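Local coordinates for protein guanine nucleotide exchange factor SRM1 (Saccharomyces cerevisiae, PDB 3OF7) that acts as a guanine nucleotide exchange factor that replaces GDP by GTP on GSP1 and GSP2, binds chromatin, and is needed for nuclear export of mRNA and ribosomes, at residues Q152-N158 with Q208-D214; V74-T79 with C439-V445. All blocks are in the same frame, centred on the assembly; numbering follows the deposited sequence.

Both contacts join neighbouring blades of the RCC1-type seven-bladed beta-propeller, along the innermost strands and at the turns that lead out of them. Their centres lie about 11 Å apart, and about 7 and 8 Å from the centre of the chain for contacts 1 and 2. The four segments belong to four consecutive blades, in the order 439-445, 74-79, 152-158 and 208-214. In each contact a turn NH of one blade donates to a turn carbonyl of the next. The contacts also touch each other. Gly76 N lies 3.2 Å from Thr156 O, a probable hydrogen bond that continues the inter-blade linkage. The assembly is a single chain, without GSP1.

Contact 1 (Q152-N158 with Q208-D214); sequences QLAATDN and QLAPGKD
Gln152 reaches across to Leu209 and pairs with its backbone. Gln152 OE1 accepts Leu209 N at 2.9 Å, and Gln152 NE2 donates to Leu209 O at 3.1 Å. The second donor stands above the carbonyl plane of Leu209. CG of Gln152 lies anti to the backbone N (chi1 -167°) and the chain beyond it is extended, which carries the amide over to the other strand. Both polar ends of this buried amide are used. Next along the strand, the methyl of Ala154 fits between two apolar groups. Ala154 CB lies 3.7 Å from Leu209 CD1 and 3.8 Å from Pro211 CG.

These are the innermost strands of two adjacent blades of the RCC1-type propeller. Strand segments 152-155 and 208-211 run nearly parallel, 17° apart, with axes 6.4 Å apart at closest approach. They belong to different sheets, and each pairs antiparallel within its own blade, as Ala154 does with Cys161 and Gln208 with Leu219.

Past the strands the turns come together. Asp157 N donates to Lys213 O at 2.9 Å. The Asp157 side chain adds a salt bridge, with OD2 2.9 Å from Lys213 NZ. The ammonium comes to the syn side of OD2, 31° out of the carboxylate plane. The lysine chain is extended up to a bend at its last torsion. It is modelled in two conformers, and the bridge is described for one of them.

A water ties Thr156 to Asp214. Thr156 OG1 donates to it at 2.6 Å, and the water in turn donates to Asp214 OD1. Further out, Thr156 OG1 is bonded to Met159 N and Asp214 OD1 to Arg176 N, which probably helps to fix the rotation of the two groups.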
ATOM      1  N   GLN A 152     -13.082   0.788  -3.455  1.00 14.96           N
ATOM      2  CA  GLN A 152     -11.639   0.747  -3.195  1.00 14.21           C
ATOM      3  C   GLN A 152     -10.849   1.540  -4.230  1.00 14.39           C
ATOM      4  O   GLN A 152     -11.150   1.487  -5.418  1.00 14.49           O
ATOM      5  CB  GLN A 152     -11.110  -0.694  -3.137  1.00 14.43           C
ATOM      6  CG  GLN A 152      -9.689  -0.782  -2.557  1.00 13.19           C
ATOM      7  CD  GLN A 152      -9.024  -2.143  -2.711  1.00 15.10           C
ATOM      8  OE1 GLN A 152      -9.672  -3.142  -3.029  1.00 14.74           O
ATOM      9  NE2 GLN A 152      -7.710  -2.183  -2.474  1.00 13.62           N
ATOM     10  N   LEU A 153      -9.834   2.263  -3.759  1.00 13.57           N
ATOM     11  CA  LEU A 153      -8.871   2.928  -4.629  1.00 13.50           C
ATOM     12  C   LEU A 153      -7.539   2.182  -4.568  1.00 13.15           C
ATOM     13  O   LEU A 153      -7.249   1.499  -3.594  1.00 13.44           O
ATOM     14  CB  LEU A 153      -8.706   4.406  -4.235  1.00 13.25           C
ATOM     15  CG  LEU A 153      -9.915   5.324  -4.464  1.00 14.57           C
ATOM     16  CD1 LEU A 153      -9.672   6.687  -3.826  1.00 13.73           C
ATOM     17  CD2 LEU A 153     -10.189   5.490  -5.950  1.00 14.65           C
ATOM     18  N   ALA A 154      -6.744   2.278  -5.631  1.00 13.33           N
ATOM     19  CA  ALA A 154      -5.405   1.696  -5.635  1.00 13.20           C
ATOM     20  C   ALA A 154      -4.474   2.537  -6.484  1.00 13.28           C
ATOM     21  O   ALA A 154      -4.859   3.040  -7.546  1.00 13.36           O
ATOM     22  CB  ALA A 154      -5.427   0.268  -6.131  1.00 13.04           C
ATOM     23  N   ALA A 155      -3.249   2.699  -6.006  1.00 12.94           N
ATOM     24  CA  ALA A 155      -2.282   3.520  -6.706  1.00 13.03           C
ATOM     25  C   ALA A 155      -0.950   2.791  -6.693  1.00 13.47           C
ATOM     26  O   ALA A 155      -0.488   2.348  -5.627  1.00 13.22           O
ATOM     27  CB  ALA A 155      -2.157   4.899  -6.038  1.00 12.95           C
ATOM     28  N   THR A 156      -0.364   2.647  -7.883  1.00 13.57           N
ATOM     29  CA  THR A 156       0.992   2.143  -8.035  1.00 14.05           C
ATOM     30  C   THR A 156       1.926   3.357  -8.117  1.00 14.46           C
ATOM     31  O   THR A 156       1.553   4.456  -7.717  1.00 14.66           O
ATOM     32  CB  THR A 156       1.139   1.276  -9.312  1.00 14.01           C
ATOM     33  OG1 THR A 156       0.991   2.100 -10.469  1.00 13.71           O
ATOM     34  CG2 THR A 156       0.105   0.150  -9.334  1.00 13.91           C
ATOM     35  N   ASP A 157       3.137   3.168  -8.629  1.00 15.34           N
ATOM     36  CA  ASP A 157       4.031   4.304  -8.850  1.00 16.17           C
ATOM     37  C   ASP A 157       3.432   5.275  -9.871  1.00 16.47           C
ATOM     38  O   ASP A 157       3.445   6.490  -9.655  1.00 17.42           O
ATOM     39  CB  ASP A 157       5.414   3.846  -9.320  1.00 16.52           C
ATOM     40  CG  ASP A 157       6.355   3.525  -8.172  1.00 18.13           C
ATOM     41  OD1 ASP A 157       5.897   3.209  -7.044  1.00 18.81           O
ATOM     42  OD2 ASP A 157       7.575   3.565  -8.414  1.00 20.21           O
ATOM     43  N   ASN A 158       2.857   4.722 -10.942  1.00 16.11           N
ATOM     44  CA  ASN A 158       2.489   5.487 -12.139  1.00 16.11           C
ATOM     45  C   ASN A 158       1.043   5.260 -12.639  1.00 15.86           C
ATOM     46  O   ASN A 158       0.615   5.890 -13.619  1.00 16.27           O
ATOM     47  CB  ASN A 158       3.482   5.155 -13.275  1.00 16.01           C
ATOM     48  CG  ASN A 158       4.943   5.347 -12.868  0.80 16.54           C
ATOM     49  OD1 ASN A 158       5.715   4.376 -12.732  1.00 18.09           O
ATOM     50  ND2 ASN A 158       5.328   6.598 -12.670  1.00 14.01           N
ATOM     51  N   GLN A 208     -11.570  -6.966  -4.947  1.00 15.92           N
ATOM     52  CA  GLN A 208     -10.405  -6.399  -4.260  1.00 15.09           C
ATOM     53  C   GLN A 208      -9.252  -6.076  -5.206  1.00 14.80           C
ATOM     54  O   GLN A 208      -9.027  -6.784  -6.194  1.00 14.47           O
ATOM     55  CB  GLN A 208      -9.907  -7.339  -3.164  1.00 15.33           C
ATOM     56  CG  GLN A 208      -8.989  -6.652  -2.147  1.00 16.15           C
ATOM     57  CD  GLN A 208      -8.193  -7.612  -1.299  1.00 17.57           C
ATOM     58  OE1 GLN A 208      -8.198  -8.828  -1.517  1.00 19.56           O
ATOM     59  NE2 GLN A 208      -7.489  -7.067  -0.316  1.00 20.31           N
ATOM     60  N   LEU A 209      -8.523  -5.013  -4.872  1.00 14.13           N
ATOM     61  CA  LEU A 209      -7.336  -4.598  -5.624  1.00 14.11           C
ATOM     62  C   LEU A 209      -6.084  -4.756  -4.770  1.00 13.80           C
ATOM     63  O   LEU A 209      -6.161  -4.677  -3.540  1.00 14.21           O
ATOM     64  CB  LEU A 209      -7.470  -3.138  -6.066  1.00 13.80           C
ATOM     65  CG  LEU A 209      -8.796  -2.663  -6.666  1.00 14.32           C
ATOM     66  CD1 LEU A 209      -8.778  -1.156  -6.891  1.00 15.64           C
ATOM     67  CD2 LEU A 209      -9.098  -3.375  -7.986  1.00 15.46           C
ATOM     68  N   ALA A 210      -4.939  -4.980  -5.415  1.00 13.17           N
ATOM     69  CA  ALA A 210      -3.641  -4.915  -4.716  1.00 12.79           C
ATOM     70  C   ALA A 210      -2.574  -4.304  -5.634  1.00 12.62           C
ATOM     71  O   ALA A 210      -2.082  -4.982  -6.545  1.00 12.63           O
ATOM     72  CB  ALA A 210      -3.209  -6.302  -4.225  1.00 12.73           C
ATOM     73  N   PRO A 211      -2.230  -3.016  -5.412  1.00 12.51           N
ATOM     74  CA  PRO A 211      -1.246  -2.338  -6.255  1.00 12.33           C
ATOM     75  C   PRO A 211       0.202  -2.651  -5.893  1.00 12.53           C
ATOM     76  O   PRO A 211       0.549  -2.764  -4.715  1.00 12.28           O
ATOM     77  CB  PRO A 211      -1.524  -0.855  -6.004  1.00 12.35           C
ATOM     78  CG  PRO A 211      -2.101  -0.806  -4.618  1.00 11.89           C
ATOM     79  CD  PRO A 211      -2.865  -2.095  -4.445  1.00 12.17           C
ATOM     80  N   GLY A 212       1.039  -2.806  -6.910  1.00 12.26           N
ATOM     81  CA  GLY A 212       2.478  -2.905  -6.683  1.00 12.57           C
ATOM     82  C   GLY A 212       3.160  -1.630  -7.121  1.00 12.36           C
ATOM     83  O   GLY A 212       2.581  -0.547  -7.034  1.00 12.83           O
ATOM     84  N   LYS A 213       4.387  -1.759  -7.618  1.00 12.48           N
ATOM     85  CA  LYS A 213       5.127  -0.618  -8.155  0.50 12.35           C
ATOM     86  C   LYS A 213       4.692  -0.315  -9.588  1.00 12.07           C
ATOM     87  O   LYS A 213       4.339   0.815  -9.909  1.00 11.65           O
ATOM     88  CB  LYS A 213       6.633  -0.882  -8.109  0.50 12.60           C
ATOM     89  CG  LYS A 213       7.487   0.208  -8.750  0.50 13.54           C
ATOM     90  CD  LYS A 213       8.942  -0.237  -8.872  0.50 15.38           C
ATOM     91  CE  LYS A 213       9.798   0.852  -9.500  0.50 15.63           C
ATOM     92  NZ  LYS A 213      10.045   1.996  -8.574  0.50 17.05           N
ATOM     93  N   ASP A 214       4.736  -1.327 -10.450  1.00 12.49           N
ATOM     94  CA  ASP A 214       4.317  -1.163 -11.848  1.00 12.89           C
ATOM     95  C   ASP A 214       3.486  -2.348 -12.341  1.00 13.18           C
ATOM     96  O   ASP A 214       3.583  -2.773 -13.503  1.00 13.06           O
ATOM     97  CB  ASP A 214       5.526  -0.885 -12.759  1.00 13.01           C
ATOM     98  CG  ASP A 214       5.976   0.568 -12.707  1.00 12.95           C
ATOM     99  OD1 ASP A 214       5.168   1.468 -13.026  1.00 14.01           O
ATOM    100  OD2 ASP A 214       7.160   0.809 -12.362  1.00 13.89           O
TER
HETATM  101  O   HOH W   1       1.402   0.827  -4.316  1.00 30.36           O
HETATM  102  O   HOH W   2       2.436   2.006 -12.611  1.00 14.85           O
HETATM  103  O   HOH W   3       3.942   1.910  -5.505  1.00 30.62           O

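Contact 2 (V74-T79 with C439-V445); sequences VGGMHT and CGGQFSV
Val74, Gly76 and Thr79 meet Gly441, Phe443 and Val445 in a buried blade-to-blade contact near the propeller centre. Segment 439-445 belongs to the blade built from both chain ends, where strand 443-450 pairs with strand 30-34 and so closes the ring. Segment 74-79 belongs to the next blade.

One direct backbone bond joins the turns. Gly441 N donates to Gly76 O at 3.0 Å, nearly straight (163°), in the carbonyl plane and on a lone pair. A water 2.7 Å away also donates to Gly76 O. Another water donates to both Val74 O and Cys439 O, linking two carbonyls that could not bond to each other.

The Phe443 ring packs between its own turn and segment 74-79. Its CG sits between the backbone N and carbonyl carbon (chi1 74°), which turns the ring toward the neighbouring blade. Phe443 CZ lies 3.4 Å from Val74 CG1. At the ring edge are Gly76 O, 3.5 Å from Phe443 CE1, and Thr79 OG1, 3.4 Å from Phe443 CE2. Gly440 N lies over one ring face, offset toward the rim. The other branch of Val74 packs on Val445, two residues further along the strand, with Val74 CG2 3.8 Å from Val445 CB.

Were Phe443 an alanine, Val74 CG1 and Thr79 OG1 would probably lose the ring they touch, and a gap would be likely to open between the blades.

Apolar packing of Val74, Phe443 and Val445 lies beside backbone carbonyls met by one NH and two waters, so these carbonyls are partnered at a buried junction.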
ATOM      1  N   VAL A  74      -2.314   5.158  -1.187  1.00 12.45           N
ATOM      2  CA  VAL A  74      -1.039   5.840  -1.404  1.00 12.22           C
ATOM      3  C   VAL A  74      -0.191   5.008  -2.372  1.00 12.59           C
ATOM      4  O   VAL A  74       0.078   3.844  -2.117  1.00 12.10           O
ATOM      5  CB  VAL A  74      -0.267   6.050  -0.082  1.00 12.43           C
ATOM      6  CG1 VAL A  74       1.038   6.815  -0.329  1.00 12.27           C
ATOM      7  CG2 VAL A  74      -1.135   6.785   0.950  1.00 12.64           C
ATOM      8  N   GLY A  75       0.204   5.622  -3.482  1.00 12.80           N
ATOM      9  CA  GLY A  75       1.118   4.991  -4.438  1.00 13.66           C
ATOM     10  C   GLY A  75       2.542   5.503  -4.262  1.00 14.56           C
ATOM     11  O   GLY A  75       2.852   6.195  -3.288  1.00 14.51           O
ATOM     12  N   GLY A  76       3.411   5.180  -5.213  1.00 14.61           N
ATOM     13  CA  GLY A  76       4.817   5.545  -5.109  1.00 15.04           C
ATOM     14  C   GLY A  76       5.046   7.042  -5.071  1.00 15.74           C
ATOM     15  O   GLY A  76       5.766   7.531  -4.205  1.00 15.48           O
ATOM     16  N   MET A  77       4.407   7.761  -6.004  1.00 15.87           N
ATOM     17  CA  MET A  77       4.608   9.198  -6.170  0.50 16.33           C
ATOM     18  C   MET A  77       3.279   9.968  -6.250  1.00 16.09           C
ATOM     19  O   MET A  77       3.261  11.163  -6.563  1.00 16.12           O
ATOM     20  CB  MET A  77       5.469   9.476  -7.418  0.50 16.61           C
ATOM     21  CG  MET A  77       6.914   8.962  -7.330  0.50 17.62           C
ATOM     22  SD  MET A  77       7.871   9.186  -8.852  0.50 20.40           S
ATOM     23  N   HIS A  78       2.163   9.285  -5.988  1.00 15.62           N
ATOM     24  CA  HIS A  78       0.851   9.955  -5.987  1.00 14.95           C
ATOM     25  C   HIS A  78      -0.111   9.282  -5.023  1.00 14.44           C
ATOM     26  O   HIS A  78       0.125   8.153  -4.604  1.00 14.80           O
ATOM     27  CB  HIS A  78       0.246  10.030  -7.393  1.00 15.08           C
ATOM     28  CG  HIS A  78      -0.136   8.698  -7.959  1.00 15.12           C
ATOM     29  ND1 HIS A  78      -1.447   8.296  -8.110  1.00 17.25           N
ATOM     30  CD2 HIS A  78       0.625   7.673  -8.403  1.00 13.84           C
ATOM     31  CE1 HIS A  78      -1.473   7.077  -8.622  1.00 14.90           C
ATOM     32  NE2 HIS A  78      -0.228   6.676  -8.808  1.00 16.14           N
ATOM     33  N   THR A  79      -1.187   9.980  -4.677  1.00 13.97           N
ATOM     34  CA  THR A  79      -2.191   9.457  -3.759  1.00 13.25           C
ATOM     35  C   THR A  79      -3.580   9.729  -4.306  1.00 13.51           C
ATOM     36  O   THR A  79      -3.814  10.751  -4.952  1.00 13.41           O
ATOM     37  CB  THR A  79      -2.067  10.114  -2.366  1.00 13.65           C
ATOM     38  OG1 THR A  79      -0.742   9.895  -1.858  1.00 13.77           O
ATOM     39  CG2 THR A  79      -3.103   9.539  -1.372  1.00 12.92           C
ATOM     40  N   CYS A 439       1.543   4.432   2.730  1.00 13.85           N
ATOM     41  CA  CYS A 439       2.929   4.880   2.556  1.00 14.59           C
ATOM     42  C   CYS A 439       3.323   4.794   1.096  1.00 15.02           C
ATOM     43  O   CYS A 439       2.861   3.901   0.379  1.00 14.69           O
ATOM     44  CB  CYS A 439       3.890   4.000   3.363  1.00 14.44           C
ATOM     45  SG  CYS A 439       3.571   3.902   5.133  1.00 15.05           S
ATOM     46  N   GLY A 440       4.165   5.730   0.672  1.00 15.45           N
ATOM     47  CA  GLY A 440       4.681   5.764  -0.696  1.00 16.35           C
ATOM     48  C   GLY A 440       6.186   5.633  -0.701  1.00 16.86           C
ATOM     49  O   GLY A 440       6.783   5.110   0.258  1.00 17.11           O
ATOM     50  N   GLY A 441       6.813   6.112  -1.774  1.00 16.75           N
ATOM     51  CA  GLY A 441       8.263   5.984  -1.919  1.00 17.18           C
ATOM     52  C   GLY A 441       9.030   6.713  -0.826  1.00 17.29           C
ATOM     53  O   GLY A 441       9.969   6.161  -0.235  1.00 18.07           O
ATOM     54  N   GLN A 442       8.628   7.954  -0.559  1.00 17.06           N
ATOM     55  CA  GLN A 442       9.373   8.844   0.339  1.00 17.14           C
ATOM     56  C   GLN A 442       8.484   9.592   1.334  1.00 16.36           C
ATOM     57  O   GLN A 442       8.905  10.599   1.915  1.00 16.00           O
ATOM     58  CB  GLN A 442      10.181   9.874  -0.482  1.00 17.59           C
ATOM     59  CG  GLN A 442      11.159   9.273  -1.490  0.80 19.37           C
ATOM     60  CD  GLN A 442      12.097  10.312  -2.108  0.80 21.91           C
ATOM     61  OE1 GLN A 442      11.894  11.521  -1.964  0.90 21.64           O
ATOM     62  NE2 GLN A 442      13.131   9.836  -2.795  0.90 24.16           N
ATOM     63  N   PHE A 443       7.266   9.102   1.547  1.00 15.31           N
ATOM     64  CA  PHE A 443       6.274   9.849   2.323  1.00 14.72           C
ATOM     65  C   PHE A 443       5.208   8.915   2.871  1.00 14.28           C
ATOM     66  O   PHE A 443       5.103   7.763   2.441  1.00 14.18           O
ATOM     67  CB  PHE A 443       5.635  10.950   1.454  1.00 15.01           C
ATOM     68  CG  PHE A 443       4.652  10.434   0.419  1.00 15.77           C
ATOM     69  CD1 PHE A 443       5.097   9.756  -0.712  1.00 14.98           C
ATOM     70  CD2 PHE A 443       3.277  10.644   0.581  1.00 15.79           C
ATOM     71  CE1 PHE A 443       4.188   9.282  -1.682  1.00 15.04           C
ATOM     72  CE2 PHE A 443       2.357  10.175  -0.370  1.00 15.02           C
ATOM     73  CZ  PHE A 443       2.812   9.491  -1.505  1.00 14.70           C
ATOM     74  N   SER A 444       4.412   9.421   3.809  1.00 14.11           N
ATOM     75  CA  SER A 444       3.320   8.661   4.414  1.00 13.78           C
ATOM     76  C   SER A 444       2.076   9.539   4.580  1.00 13.61           C
ATOM     77  O   SER A 444       2.164  10.773   4.585  1.00 13.39           O
ATOM     78  CB  SER A 444       3.749   8.109   5.774  1.00 14.06           C
ATOM     79  OG  SER A 444       4.997   7.441   5.686  1.00 15.14           O
ATOM     80  N   VAL A 445       0.919   8.892   4.692  1.00 13.45           N
ATOM     81  CA  VAL A 445      -0.356   9.583   4.866  1.00 13.35           C
ATOM     82  C   VAL A 445      -1.142   8.829   5.930  1.00 13.67           C
ATOM     83  O   VAL A 445      -1.101   7.592   5.974  1.00 13.47           O
ATOM     84  CB  VAL A 445      -1.184   9.615   3.553  1.00 13.71           C
ATOM     85  CG1 VAL A 445      -2.530  10.339   3.765  1.00 13.51           C
ATOM     86  CG2 VAL A 445      -0.398  10.271   2.413  1.00 14.30           C
TER
HETATM   87  O   HOH W   4       1.454   2.127  -0.955  1.00 50.05           O
HETATM   88  O   HOH W   5       7.676   9.199  -3.207  1.00 13.11           O